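Long-range contacts in peptidoglycan-recognition protein LC (Drosophila melanogaster, PDB 2F2L), which activates the imd/Relish immune pathway in response to peptidoglycan of Gram-negative bacteria, here represented by the extracellular domain of isoform LCa: residues Arg5-Gln11 and Val47-Gln51; Ile28-Ser34 and Ser99-Ser105. One frame throughout, in Å; residues are numbered along the deposited sequence.

Contact 1 (Arg5-Gln11 and Val47-Gln51); sequences RQQWLAQ and VRLLQ. With MLD (glcnac(beta1-4)-murnac(1,6-anhydro)-L-ala-gamma-D-glu-meso-a2pm-D-ala), chain G.
CG1 of Val-47 stands over one face of the Trp-8 indole, 3.5 Å from the centroid of the six-membered ring and 9° off its normal, a CH-pi contact. The opposite face of the indole is covered near its rim by CB of Ala-10 and the carbonyl of Arg-5. The amide of Gln-51 crosses the ring at its CZ3 end, the two planes 65° apart. That amide pairs with the backbone of Gln-11 on both sides: Gln-51 OE1 accepts from Gln-11 N (2.8 Å) and Gln-51 NE2 donates to Gln-11 O (2.9 Å), each bond on a carbonyl lone pair. This buried part is tightly packed.

Packing is looser at Arg-5, which is partly exposed and touches helix segment 47-51 lightly, with NH2 near NE2 of Gln-51. Asp-62 takes a salt bridge from Arg-5 and a hydrogen bond from NE2 of Gln-51. Arg-48, with Leu-9, Gln-11 and Leu-49, lines the muropeptide pocket. Its chain bends at chi2 (47°). Arg-48 NE then bonds to Leu-9 O (2.8 Å), and NH2 to OE1 of Gln-11 and to Ala-34 O of the isoform LCx chain. Leu-9 O and the Gln-11 amide thus hold the guanidinium under the sugar, with Arg-48 CZ 2.9 Å from OA5 of the muropeptide.

The contact joins the loop between strands 2-3 and 24-31 to helix 40-57. Trp-8 NE1 bonds to Val-77 O on strand 75-77.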
ATOM      1  N   ARG A   5       0.827   7.332   5.859  1.00 20.62           N
ATOM      2  CA  ARG A   5       0.292   6.603   4.715  1.00 20.15           C
ATOM      3  C   ARG A   5       1.369   6.280   3.676  1.00 20.45           C
ATOM      4  O   ARG A   5       1.449   5.156   3.179  1.00 19.87           O
ATOM      5  CB  ARG A   5      -0.799   7.442   4.080  1.00 20.24           C
ATOM      6  CG  ARG A   5      -2.119   7.371   4.825  1.00 20.11           C
ATOM      7  CD  ARG A   5      -3.132   8.271   4.192  1.00 20.02           C
ATOM      8  NE  ARG A   5      -3.604   7.724   2.929  1.00 18.15           N
ATOM      9  CZ  ARG A   5      -4.650   6.914   2.782  1.00 19.35           C
ATOM     10  NH1 ARG A   5      -5.357   6.524   3.834  1.00 19.45           N
ATOM     11  NH2 ARG A   5      -4.980   6.480   1.571  1.00 19.21           N
ATOM     12  N   GLN A   6       2.181   7.282   3.343  1.00 20.54           N
ATOM     13  CA  GLN A   6       3.253   7.113   2.363  1.00 21.10           C
ATOM     14  C   GLN A   6       4.240   6.006   2.777  1.00 20.45           C
ATOM     15  O   GLN A   6       4.731   5.247   1.919  1.00 18.62           O
ATOM     16  CB  GLN A   6       3.978   8.449   2.074  1.00 22.36           C
ATOM     17  CG  GLN A   6       4.399   9.278   3.329  1.00 25.94           C
ATOM     18  CD  GLN A   6       3.365  10.367   3.772  1.00 30.26           C
ATOM     19  OE1 GLN A   6       2.140  10.165   3.706  1.00 29.84           O
ATOM     20  NE2 GLN A   6       3.885  11.521   4.248  1.00 29.87           N
ATOM     21  N   GLN A   7       4.515   5.903   4.084  1.00 19.69           N
ATOM     22  CA  GLN A   7       5.450   4.895   4.564  1.00 19.74           C
ATOM     23  C   GLN A   7       4.872   3.487   4.438  1.00 19.38           C
ATOM     24  O   GLN A   7       5.643   2.534   4.385  1.00 19.18           O
ATOM     25  CB  GLN A   7       5.855   5.130   6.014  1.00 19.79           C
ATOM     26  CG  GLN A   7       6.519   6.458   6.314  1.00 20.58           C
ATOM     27  CD  GLN A   7       6.705   6.671   7.829  1.00 20.85           C
ATOM     28  OE1 GLN A   7       5.991   7.472   8.458  1.00 19.08           O
ATOM     29  NE2 GLN A   7       7.654   5.936   8.417  1.00 19.83           N
ATOM     30  N   TRP A   8       3.542   3.334   4.398  1.00 18.96           N
ATOM     31  CA  TRP A   8       2.970   1.982   4.173  1.00 19.64           C
ATOM     32  C   TRP A   8       2.432   1.764   2.752  1.00 19.58           C
ATOM     33  O   TRP A   8       1.714   0.808   2.466  1.00 19.69           O
ATOM     34  CB  TRP A   8       1.989   1.548   5.282  1.00 19.57           C
ATOM     35  CG  TRP A   8       0.755   2.379   5.528  1.00 19.10           C
ATOM     36  CD1 TRP A   8       0.597   3.342   6.476  1.00 18.78           C
ATOM     37  CD2 TRP A   8      -0.521   2.239   4.882  1.00 19.63           C
ATOM     38  NE1 TRP A   8      -0.691   3.839   6.450  1.00 16.96           N
ATOM     39  CE2 TRP A   8      -1.395   3.186   5.472  1.00 19.66           C
ATOM     40  CE3 TRP A   8      -1.009   1.419   3.846  1.00 19.15           C
ATOM     41  CZ2 TRP A   8      -2.735   3.332   5.057  1.00 19.05           C
ATOM     42  CZ3 TRP A   8      -2.322   1.569   3.438  1.00 17.89           C
ATOM     43  CH2 TRP A   8      -3.173   2.512   4.047  1.00 18.99           C
ATOM     44  N   LEU A   9       2.858   2.631   1.839  1.00 20.14           N
ATOM     45  CA  LEU A   9       2.575   2.457   0.421  1.00 20.42           C
ATOM     46  C   LEU A   9       1.086   2.605   0.120  1.00 20.26           C
ATOM     47  O   LEU A   9       0.576   2.035  -0.827  1.00 20.03           O
ATOM     48  CB  LEU A   9       3.127   1.099  -0.044  1.00 20.52           C
ATOM     49  CG  LEU A   9       3.755   0.906  -1.411  1.00 21.96           C
ATOM     50  CD1 LEU A   9       4.727   2.035  -1.746  1.00 24.16           C
ATOM     51  CD2 LEU A   9       4.461  -0.444  -1.457  1.00 21.19           C
ATOM     52  N   ALA A  10       0.402   3.421   0.924  1.00 20.33           N
ATOM     53  CA  ALA A  10      -1.015   3.643   0.754  1.00 20.15           C
ATOM     54  C   ALA A  10      -1.374   4.089  -0.666  1.00 20.41           C
ATOM     55  O   ALA A  10      -0.754   4.994  -1.235  1.00 21.33           O
ATOM     56  CB  ALA A  10      -1.509   4.681   1.769  1.00 20.22           C
ATOM     57  N   GLN A  11      -2.384   3.431  -1.214  1.00 20.02           N
ATOM     58  CA  GLN A  11      -3.057   3.845  -2.439  1.00 19.59           C
ATOM     59  C   GLN A  11      -3.833   5.126  -2.132  1.00 19.43           C
ATOM     60  O   GLN A  11      -4.452   5.229  -1.071  1.00 17.93           O
ATOM     61  CB  GLN A  11      -4.038   2.730  -2.823  1.00 19.60           C
ATOM     62  CG  GLN A  11      -4.465   2.708  -4.236  1.00 19.61           C
ATOM     63  CD  GLN A  11      -5.310   1.487  -4.558  1.00 18.74           C
ATOM     64  OE1 GLN A  11      -4.944   0.353  -4.221  1.00 16.83           O
ATOM     65  NE2 GLN A  11      -6.420   1.711  -5.246  1.00 14.03           N
ATOM     66  N   VAL A  47      -1.121  -3.710   6.864  1.00 18.82           N
ATOM     67  CA  VAL A  47      -1.961  -2.533   6.629  1.00 19.10           C
ATOM     68  C   VAL A  47      -2.212  -2.323   5.126  1.00 19.22           C
ATOM     69  O   VAL A  47      -3.341  -2.049   4.730  1.00 19.71           O
ATOM     70  CB  VAL A  47      -1.380  -1.235   7.262  1.00 18.79           C
ATOM     71  CG1 VAL A  47      -2.306  -0.057   6.968  1.00 18.92           C
ATOM     72  CG2 VAL A  47      -1.233  -1.379   8.778  1.00 18.48           C
ATOM     73  N   ARG A  48      -1.167  -2.486   4.309  1.00 19.59           N
ATOM     74  CA  ARG A  48      -1.271  -2.279   2.863  1.00 19.61           C
ATOM     75  C   ARG A  48      -2.183  -3.336   2.242  1.00 19.50           C
ATOM     76  O   ARG A  48      -3.029  -3.009   1.404  1.00 18.68           O
ATOM     77  CB  ARG A  48       0.112  -2.272   2.159  1.00 20.00           C
ATOM     78  CG  ARG A  48       0.060  -1.896   0.644  1.00 20.36           C
ATOM     79  CD  ARG A  48      -0.813  -0.645   0.437  1.00 24.57           C
ATOM     80  NE  ARG A  48      -1.073  -0.258  -0.955  1.00 26.69           N
ATOM     81  CZ  ARG A  48      -2.141  -0.635  -1.644  1.00 27.52           C
ATOM     82  NH1 ARG A  48      -3.020  -1.448  -1.129  1.00 29.09           N
ATOM     83  NH2 ARG A  48      -2.306  -0.235  -2.886  1.00 30.33           N
ATOM     84  N   LEU A  49      -2.061  -4.583   2.698  1.00 19.14           N
ATOM     85  CA  LEU A  49      -2.957  -5.633   2.221  1.00 19.57           C
ATOM     86  C   LEU A  49      -4.414  -5.455   2.677  1.00 19.75           C
ATOM     87  O   LEU A  49      -5.332  -5.777   1.934  1.00 20.26           O
ATOM     88  CB  LEU A  49      -2.436  -7.010   2.614  1.00 19.67           C
ATOM     89  CG  LEU A  49      -1.074  -7.383   2.021  1.00 20.43           C
ATOM     90  CD1 LEU A  49      -0.777  -8.850   2.338  1.00 19.97           C
ATOM     91  CD2 LEU A  49      -1.017  -7.121   0.529  1.00 20.32           C
ATOM     92  N   LEU A  50      -4.625  -4.984   3.903  1.00 19.68           N
ATOM     93  CA  LEU A  50      -5.977  -4.615   4.362  1.00 19.72           C
ATOM     94  C   LEU A  50      -6.598  -3.508   3.519  1.00 19.06           C
ATOM     95  O   LEU A  50      -7.807  -3.518   3.277  1.00 19.25           O
ATOM     96  CB  LEU A  50      -5.962  -4.164   5.832  1.00 20.16           C
ATOM     97  CG  LEU A  50      -5.924  -5.304   6.849  1.00 22.56           C
ATOM     98  CD1 LEU A  50      -5.363  -4.820   8.223  1.00 24.98           C
ATOM     99  CD2 LEU A  50      -7.293  -5.892   7.003  1.00 22.72           C
ATOM    100  N   GLN A  51      -5.777  -2.542   3.096  1.00 18.83           N
ATOM    101  CA  GLN A  51      -6.282  -1.460   2.266  1.00 18.99           C
ATOM    102  C   GLN A  51      -6.816  -2.014   0.965  1.00 18.99           C
ATOM    103  O   GLN A  51      -7.883  -1.655   0.539  1.00 19.48           O
ATOM    104  CB  GLN A  51      -5.238  -0.387   1.961  1.00 18.61           C
ATOM    105  CG  GLN A  51      -5.878   0.809   1.239  1.00 17.84           C
ATOM    106  CD  GLN A  51      -4.897   1.811   0.718  1.00 18.29           C
ATOM    107  OE1 GLN A  51      -3.797   1.457   0.265  1.00 17.48           O
ATOM    108  NE2 GLN A  51      -5.312   3.089   0.712  1.00 16.07           N
TER
HETATM  109  CAA MLD G 201      -4.618  -1.350  -7.449  1.00 19.56           C
HETATM  110  CAB MLD G 201      -3.907  -2.684  -7.618  1.00 20.38           C
HETATM  111  OAC MLD G 201      -3.159  -2.876  -8.568  1.00 22.12           O
HETATM  112  N2  MLD G 201      -4.166  -3.577  -6.668  1.00 21.76           N
HETATM  113  C2  MLD G 201      -3.626  -4.932  -6.646  1.00 22.03           C
HETATM  114  C3  MLD G 201      -4.814  -5.882  -6.473  1.00 23.77           C
HETATM  115  O3  MLD G 201      -5.774  -5.762  -7.541  1.00 20.54           O
HETATM  116  C4  MLD G 201      -4.339  -7.318  -6.277  1.00 23.19           C
HETATM  117  O4  MLD G 201      -5.477  -8.088  -5.934  1.00 22.26           O
HETATM  118  C5  MLD G 201      -3.333  -7.370  -5.122  1.00 23.80           C
HETATM  119  C6  MLD G 201      -2.663  -8.734  -4.876  1.00 27.17           C
HETATM  120  O6  MLD G 201      -1.933  -8.660  -3.616  1.00 28.96           O
HETATM  121  O5  MLD G 201      -2.254  -6.499  -5.454  1.00 23.40           O
HETATM  122  C1  MLD G 201      -2.655  -5.110  -5.493  1.00 22.41           C
HETATM  123  O1  MLD G 201      -1.517  -4.327  -5.741  1.00 21.58           O
HETATM  124  CA4 MLD G 201      -0.643  -4.265  -4.589  1.00 21.93           C
HETATM  125  CA5 MLD G 201      -1.112  -3.386  -3.430  1.00 21.40           C
HETATM  126  OA5 MLD G 201      -0.201  -2.281  -3.108  1.00 20.91           O
HETATM  127  CA6 MLD G 201      -0.884  -4.297  -2.273  1.00 20.64           C
HETATM  128  OA6 MLD G 201       0.494  -4.157  -1.993  1.00 22.05           O
HETATM  129  CA1 MLD G 201       0.984  -3.014  -2.755  1.00 21.97           C
HETATM  130  CA2 MLD G 201       1.670  -3.547  -4.023  1.00 21.71           C
HETATM  131  NAD MLD G 201       2.705  -2.589  -4.467  1.00 21.67           N
HETATM  132  CAE MLD G 201       3.969  -2.931  -4.646  1.00 20.58           C
HETATM  133  CAF MLD G 201       4.868  -1.795  -5.088  1.00 21.03           C
HETATM  134  OAG MLD G 201       4.408  -4.071  -4.491  1.00 20.55           O
HETATM  135  CA3 MLD G 201       0.665  -3.736  -5.157  1.00 22.40           C
HETATM  136  OAH MLD G 201       1.146  -4.693  -6.165  1.00 21.71           O
HETATM  137  CAI MLD G 201       1.709  -4.079  -7.350  1.00 23.43           C
HETATM  138  CAJ MLD G 201       0.678  -3.845  -8.429  1.00 21.15           C
HETATM  139  CAL MLD G 201       2.808  -5.001  -7.919  1.00 24.94           C
HETATM  140  OAM MLD G 201       3.340  -4.657  -8.969  1.00 25.21           O
HETATM  141  N   MLD G 201       3.141  -6.105  -7.250  1.00 24.72           N
HETATM  142  CA  MLD G 201       4.195  -7.035  -7.675  1.00 25.62           C
HETATM  143  CB  MLD G 201       5.489  -6.520  -7.035  1.00 25.65           C
HETATM  144  C   MLD G 201       3.854  -8.411  -7.077  1.00 26.20           C
HETATM  145  O   MLD G 201       3.620  -8.521  -5.871  1.00 25.67           O
HETATM  146  NAN MLD G 201       3.812  -9.406  -7.960  1.00 25.98           N
HETATM  147  CAO MLD G 201       3.509 -10.811  -7.644  1.00 28.43           C
HETATM  148  CAP MLD G 201       2.444 -11.395  -8.629  1.00 33.79           C
HETATM  149  OBA MLD G 201       2.411 -12.625  -8.710  1.00 37.40           O
HETATM  150  OAQ MLD G 201       1.714 -10.629  -9.305  1.00 34.94           O
HETATM  151  CBB MLD G 201       4.759 -11.650  -7.885  1.00 30.09           C
HETATM  152  CBC MLD G 201       5.899 -11.399  -6.912  1.00 30.52           C
HETATM  153  CBD MLD G 201       7.043 -12.378  -7.229  1.00 32.99           C
HETATM  154  OBE MLD G 201       7.188 -12.858  -8.354  1.00 34.10           O
HETATM  155  NBF MLD G 201       7.838 -12.657  -6.218  1.00 33.45           N
HETATM  156  CBG MLD G 201       8.979 -13.571  -6.352  1.00 35.16           C
HETATM  157  CBH MLD G 201       8.472 -15.009  -6.582  1.00 36.00           C
HETATM  158  OBI MLD G 201       7.545 -15.469  -5.917  1.00 37.04           O
HETATM  159  NBJ MLD G 201       9.081 -15.673  -7.562  1.00 38.39           N
HETATM  160  CBK MLD G 201       8.766 -17.070  -7.933  1.00 40.77           C
HETATM  161  CBL MLD G 201      10.059 -17.890  -7.849  1.00 41.14           C
HETATM  162  CBM MLD G 201       8.195 -17.227  -9.359  1.00 44.62           C
HETATM  163  OBO MLD G 201       8.478 -16.350 -10.217  1.00 46.59           O
HETATM  164  OBN MLD G 201       7.494 -18.250  -9.561  1.00 47.82           O
HETATM  165  CBP MLD G 201       9.848 -13.456  -5.088  1.00 33.26           C
HETATM  166  CBQ MLD G 201      11.247 -14.066  -5.292  1.00 33.91           C
HETATM  167  CBR MLD G 201      12.145 -13.804  -4.081  1.00 34.32           C
HETATM  168  CBS MLD G 201      13.637 -13.877  -4.411  1.00 34.31           C
HETATM  169  CBT MLD G 201      14.040 -12.637  -5.221  1.00 33.95           C
HETATM  170  OBV MLD G 201      14.109 -11.564  -4.600  1.00 34.69           O
HETATM  171  OBU MLD G 201      14.277 -12.790  -6.437  1.00 32.21           O
HETATM  172  NBW MLD G 201      13.916 -15.095  -5.182  1.00 33.90           N

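Contact 2 (Ile28-Ser34 and Ser99-Ser105); sequences IALPTNS and SFAYIGS
Leu-30 and Ser-99 meet on one face of a parallel strand pair, where Leu-30 CD1 packs on Ser-99 CB at 3.7 Å. Ile-28 and Ala-101 belong to the same face. The CG2 methyl of Thr-32 comes up to CB of Ala-101 (3.8 Å), just beyond the end of the strand. The other face carries Ala-29, Pro-31, Phe-100 and Tyr-102. There the Tyr-102 ring runs back toward Ala-29, with CE2 4.0 Å from CB of Ala-29. The carbonyl oxygen of Leu-30 lies at the edge of this ring, in its plane. The same oxygen accepts from Tyr-102 N. The ring hydroxyl bonds to Thr-119.

The backbone bonds alternate between the strands, as in a parallel pair. Phe-100 N binds Ile-28 O, Leu-30 N binds Phe-100 O, and Thr-32 N binds Tyr-102 O.

Past the strands a side chain, Thr-32, joins the bonding. OG1 of Thr-32 sits between its backbone N and carbonyl carbon (chi1 58°). Thr-32 OG1 accepts a nearly straight bond from Gly-104 N (2.9 Å, 167°) and donates to OG of Ser-34 (2.8 Å), so it links the two. The backbone angles of Gly-104 would jam a CB against the preceding carbonyl. Asn-33 N adds a weak bond to Gly-104 O. Two waters lie between OD1 of Asn-33 and OG of Ser-105, one leg of each being weak, while ND2 of Asn-33 bonds to Asp-150 O.

The pair lies inside the mixed sheet, with strand 67-69 beside 98-102 and strand 136-140 beside 24-31. Helix 141-144 touches Ile-28 and Leu-30. Helix 113-128 meets the Tyr-102 side through Thr-119. Helix 40-57 packs on Thr-32, Ser-34 and Ile-103.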
ATOM      1  N   ILE A  28     -14.189   3.987  18.634  1.00 18.35           N
ATOM      2  CA  ILE A  28     -14.604   2.581  18.515  1.00 18.05           C
ATOM      3  C   ILE A  28     -13.420   1.669  18.215  1.00 18.67           C
ATOM      4  O   ILE A  28     -12.625   1.927  17.280  1.00 18.54           O
ATOM      5  CB  ILE A  28     -15.665   2.410  17.404  1.00 18.55           C
ATOM      6  CG1 ILE A  28     -16.931   3.202  17.755  1.00 17.40           C
ATOM      7  CG2 ILE A  28     -16.043   0.946  17.223  1.00 18.27           C
ATOM      8  CD1 ILE A  28     -17.835   3.454  16.568  1.00 17.96           C
ATOM      9  N   ALA A  29     -13.298   0.602  19.005  1.00 18.37           N
ATOM     10  CA  ALA A  29     -12.232  -0.374  18.806  1.00 18.95           C
ATOM     11  C   ALA A  29     -12.734  -1.547  17.964  1.00 18.72           C
ATOM     12  O   ALA A  29     -13.879  -1.971  18.099  1.00 19.75           O
ATOM     13  CB  ALA A  29     -11.677  -0.849  20.133  1.00 18.56           C
ATOM     14  N   LEU A  30     -11.885  -2.021  17.062  1.00 18.69           N
ATOM     15  CA  LEU A  30     -12.221  -3.131  16.184  1.00 19.34           C
ATOM     16  C   LEU A  30     -10.981  -4.003  15.934  1.00 19.53           C
ATOM     17  O   LEU A  30      -9.859  -3.507  15.957  1.00 19.77           O
ATOM     18  CB  LEU A  30     -12.750  -2.648  14.823  1.00 19.55           C
ATOM     19  CG  LEU A  30     -13.850  -1.593  14.727  1.00 19.92           C
ATOM     20  CD1 LEU A  30     -13.266  -0.208  14.525  1.00 20.19           C
ATOM     21  CD2 LEU A  30     -14.788  -1.920  13.585  1.00 19.60           C
ATOM     22  N   PRO A  31     -11.190  -5.302  15.680  1.00 19.25           N
ATOM     23  CA  PRO A  31     -10.104  -6.150  15.198  1.00 19.43           C
ATOM     24  C   PRO A  31      -9.986  -6.047  13.673  1.00 19.33           C
ATOM     25  O   PRO A  31     -10.978  -5.768  12.999  1.00 19.01           O
ATOM     26  CB  PRO A  31     -10.566  -7.546  15.612  1.00 18.90           C
ATOM     27  CG  PRO A  31     -12.055  -7.465  15.471  1.00 19.26           C
ATOM     28  CD  PRO A  31     -12.442  -6.055  15.826  1.00 19.10           C
ATOM     29  N   THR A  32      -8.800  -6.267  13.119  1.00 19.65           N
ATOM     30  CA  THR A  32      -8.694  -6.311  11.654  1.00 20.14           C
ATOM     31  C   THR A  32      -9.047  -7.711  11.135  1.00 20.42           C
ATOM     32  O   THR A  32      -9.356  -7.885   9.952  1.00 19.91           O
ATOM     33  CB  THR A  32      -7.277  -5.887  11.143  1.00 20.04           C
ATOM     34  OG1 THR A  32      -6.274  -6.737  11.710  1.00 20.90           O
ATOM     35  CG2 THR A  32      -6.988  -4.461  11.496  1.00 20.65           C
ATOM     36  N   ASN A  33      -8.992  -8.703  12.028  1.00 20.74           N
ATOM     37  CA  ASN A  33      -9.092 -10.124  11.671  1.00 20.44           C
ATOM     38  C   ASN A  33      -8.111 -10.562  10.592  1.00 20.61           C
ATOM     39  O   ASN A  33      -8.377 -11.483   9.827  1.00 21.13           O
ATOM     40  CB  ASN A  33     -10.539 -10.489  11.299  1.00 20.65           C
ATOM     41  CG  ASN A  33     -11.487 -10.326  12.467  1.00 21.69           C
ATOM     42  OD1 ASN A  33     -11.143 -10.680  13.594  1.00 22.36           O
ATOM     43  ND2 ASN A  33     -12.680  -9.771  12.212  1.00 21.81           N
ATOM     44  N   SER A  34      -6.958  -9.904  10.556  1.00 21.22           N
ATOM     45  CA  SER A  34      -5.840 -10.314   9.743  1.00 20.98           C
ATOM     46  C   SER A  34      -4.858 -10.994  10.690  1.00 21.36           C
ATOM     47  O   SER A  34      -5.019 -10.913  11.912  1.00 22.02           O
ATOM     48  CB  SER A  34      -5.187  -9.092   9.089  1.00 20.99           C
ATOM     49  OG  SER A  34      -4.561  -8.247  10.044  1.00 20.90           O
ATOM     50  N   SER A  99     -12.333   5.470  14.540  1.00 18.75           N
ATOM     51  CA  SER A  99     -12.062   4.048  14.695  1.00 18.59           C
ATOM     52  C   SER A  99     -10.569   3.761  14.870  1.00 18.43           C
ATOM     53  O   SER A  99      -9.727   4.329  14.161  1.00 18.15           O
ATOM     54  CB  SER A  99     -12.596   3.252  13.509  1.00 18.76           C
ATOM     55  OG  SER A  99     -12.081   3.707  12.268  1.00 18.23           O
ATOM     56  N   PHE A 100     -10.262   2.911  15.852  1.00 18.44           N
ATOM     57  CA  PHE A 100      -8.923   2.367  16.062  1.00 18.90           C
ATOM     58  C   PHE A 100      -9.042   0.884  15.766  1.00 19.10           C
ATOM     59  O   PHE A 100      -9.727   0.167  16.487  1.00 18.89           O
ATOM     60  CB  PHE A 100      -8.419   2.501  17.514  1.00 18.99           C
ATOM     61  CG  PHE A 100      -8.212   3.914  18.002  1.00 19.06           C
ATOM     62  CD1 PHE A 100      -8.354   5.019  17.181  1.00 19.72           C
ATOM     63  CD2 PHE A 100      -7.853   4.123  19.328  1.00 19.40           C
ATOM     64  CE1 PHE A 100      -8.140   6.303  17.672  1.00 19.28           C
ATOM     65  CE2 PHE A 100      -7.654   5.398  19.817  1.00 18.74           C
ATOM     66  CZ  PHE A 100      -7.796   6.485  18.998  1.00 18.56           C
ATOM     67  N   ALA A 101      -8.377   0.427  14.710  1.00 19.70           N
ATOM     68  CA  ALA A 101      -8.366  -0.994  14.373  1.00 19.64           C
ATOM     69  C   ALA A 101      -7.084  -1.624  14.923  1.00 19.65           C
ATOM     70  O   ALA A 101      -5.993  -1.068  14.777  1.00 19.95           O
ATOM     71  CB  ALA A 101      -8.438  -1.186  12.891  1.00 19.96           C
ATOM     72  N   TYR A 102      -7.225  -2.790  15.542  1.00 19.50           N
ATOM     73  CA  TYR A 102      -6.098  -3.490  16.141  1.00 19.56           C
ATOM     74  C   TYR A 102      -5.683  -4.578  15.163  1.00 19.50           C
ATOM     75  O   TYR A 102      -6.491  -5.402  14.767  1.00 19.29           O
ATOM     76  CB  TYR A 102      -6.486  -3.993  17.558  1.00 19.51           C
ATOM     77  CG  TYR A 102      -6.594  -2.796  18.481  1.00 18.77           C
ATOM     78  CD1 TYR A 102      -5.519  -2.406  19.261  1.00 17.89           C
ATOM     79  CD2 TYR A 102      -7.719  -1.970  18.454  1.00 20.12           C
ATOM     80  CE1 TYR A 102      -5.583  -1.274  20.067  1.00 18.65           C
ATOM     81  CE2 TYR A 102      -7.792  -0.825  19.239  1.00 18.27           C
ATOM     82  CZ  TYR A 102      -6.721  -0.482  20.046  1.00 19.45           C
ATOM     83  OH  TYR A 102      -6.782   0.666  20.816  1.00 18.64           O
ATOM     84  N   ILE A 103      -4.425  -4.536  14.730  1.00 19.63           N
ATOM     85  CA  ILE A 103      -3.955  -5.466  13.703  1.00 19.61           C
ATOM     86  C   ILE A 103      -3.776  -6.858  14.297  1.00 19.65           C
ATOM     87  O   ILE A 103      -2.898  -7.084  15.120  1.00 19.60           O
ATOM     88  CB  ILE A 103      -2.661  -5.010  13.040  1.00 19.48           C
ATOM     89  CG1 ILE A 103      -2.860  -3.621  12.428  1.00 18.68           C
ATOM     90  CG2 ILE A 103      -2.216  -6.030  11.974  1.00 19.66           C
ATOM     91  CD1 ILE A 103      -1.591  -2.948  12.015  1.00 18.85           C
ATOM     92  N   GLY A 104      -4.625  -7.781  13.862  1.00 19.76           N
ATOM     93  CA  GLY A 104      -4.635  -9.134  14.396  1.00 19.91           C
ATOM     94  C   GLY A 104      -6.049  -9.657  14.560  1.00 19.65           C
ATOM     95  O   GLY A 104      -7.006  -9.057  14.091  1.00 19.76           O
ATOM     96  N   SER A 105      -6.157 -10.789  15.239  1.00 20.17           N
ATOM     97  CA  SER A 105      -7.427 -11.420  15.575  1.00 20.58           C
ATOM     98  C   SER A 105      -7.371 -11.689  17.081  1.00 20.46           C
ATOM     99  O   SER A 105      -6.391 -12.272  17.554  1.00 20.18           O
ATOM    100  CB  SER A 105      -7.583 -12.729  14.802  1.00 21.19           C
ATOM    101  OG  SER A 105      -8.909 -13.233  14.944  1.00 24.40           O
TER
HETATM  102  O   HOH W   1     -10.876 -10.776  16.397  1.00 36.98           O
HETATM  103  O   HOH W   2     -10.426 -13.925  13.039  1.00 59.16           O

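The centres of contacts 1 and 2 are about 15 Å apart, and helix 40-57 connects them. Val-47 faces both, with CG1 in contact 1 and Val-47 CG2 3.6 Å from Ile-103 CD1 of contact 2. Leu-50 CD1 lies 3.7 Å from Thr-32 CB. Along the chain the segments alternate: 5-11, 28-34, 47-51, 99-105. The helix is the next element after strand 24-31, past a short loop. Contact 2 belongs to the central sheet of the amidase-like domain. Contact 1 lies farther from the centre of the chain, about 14 Å against about 6 Å, beside the muropeptide and the isoform LCx chain. The helix therefore joins the sheet to the recognition surface.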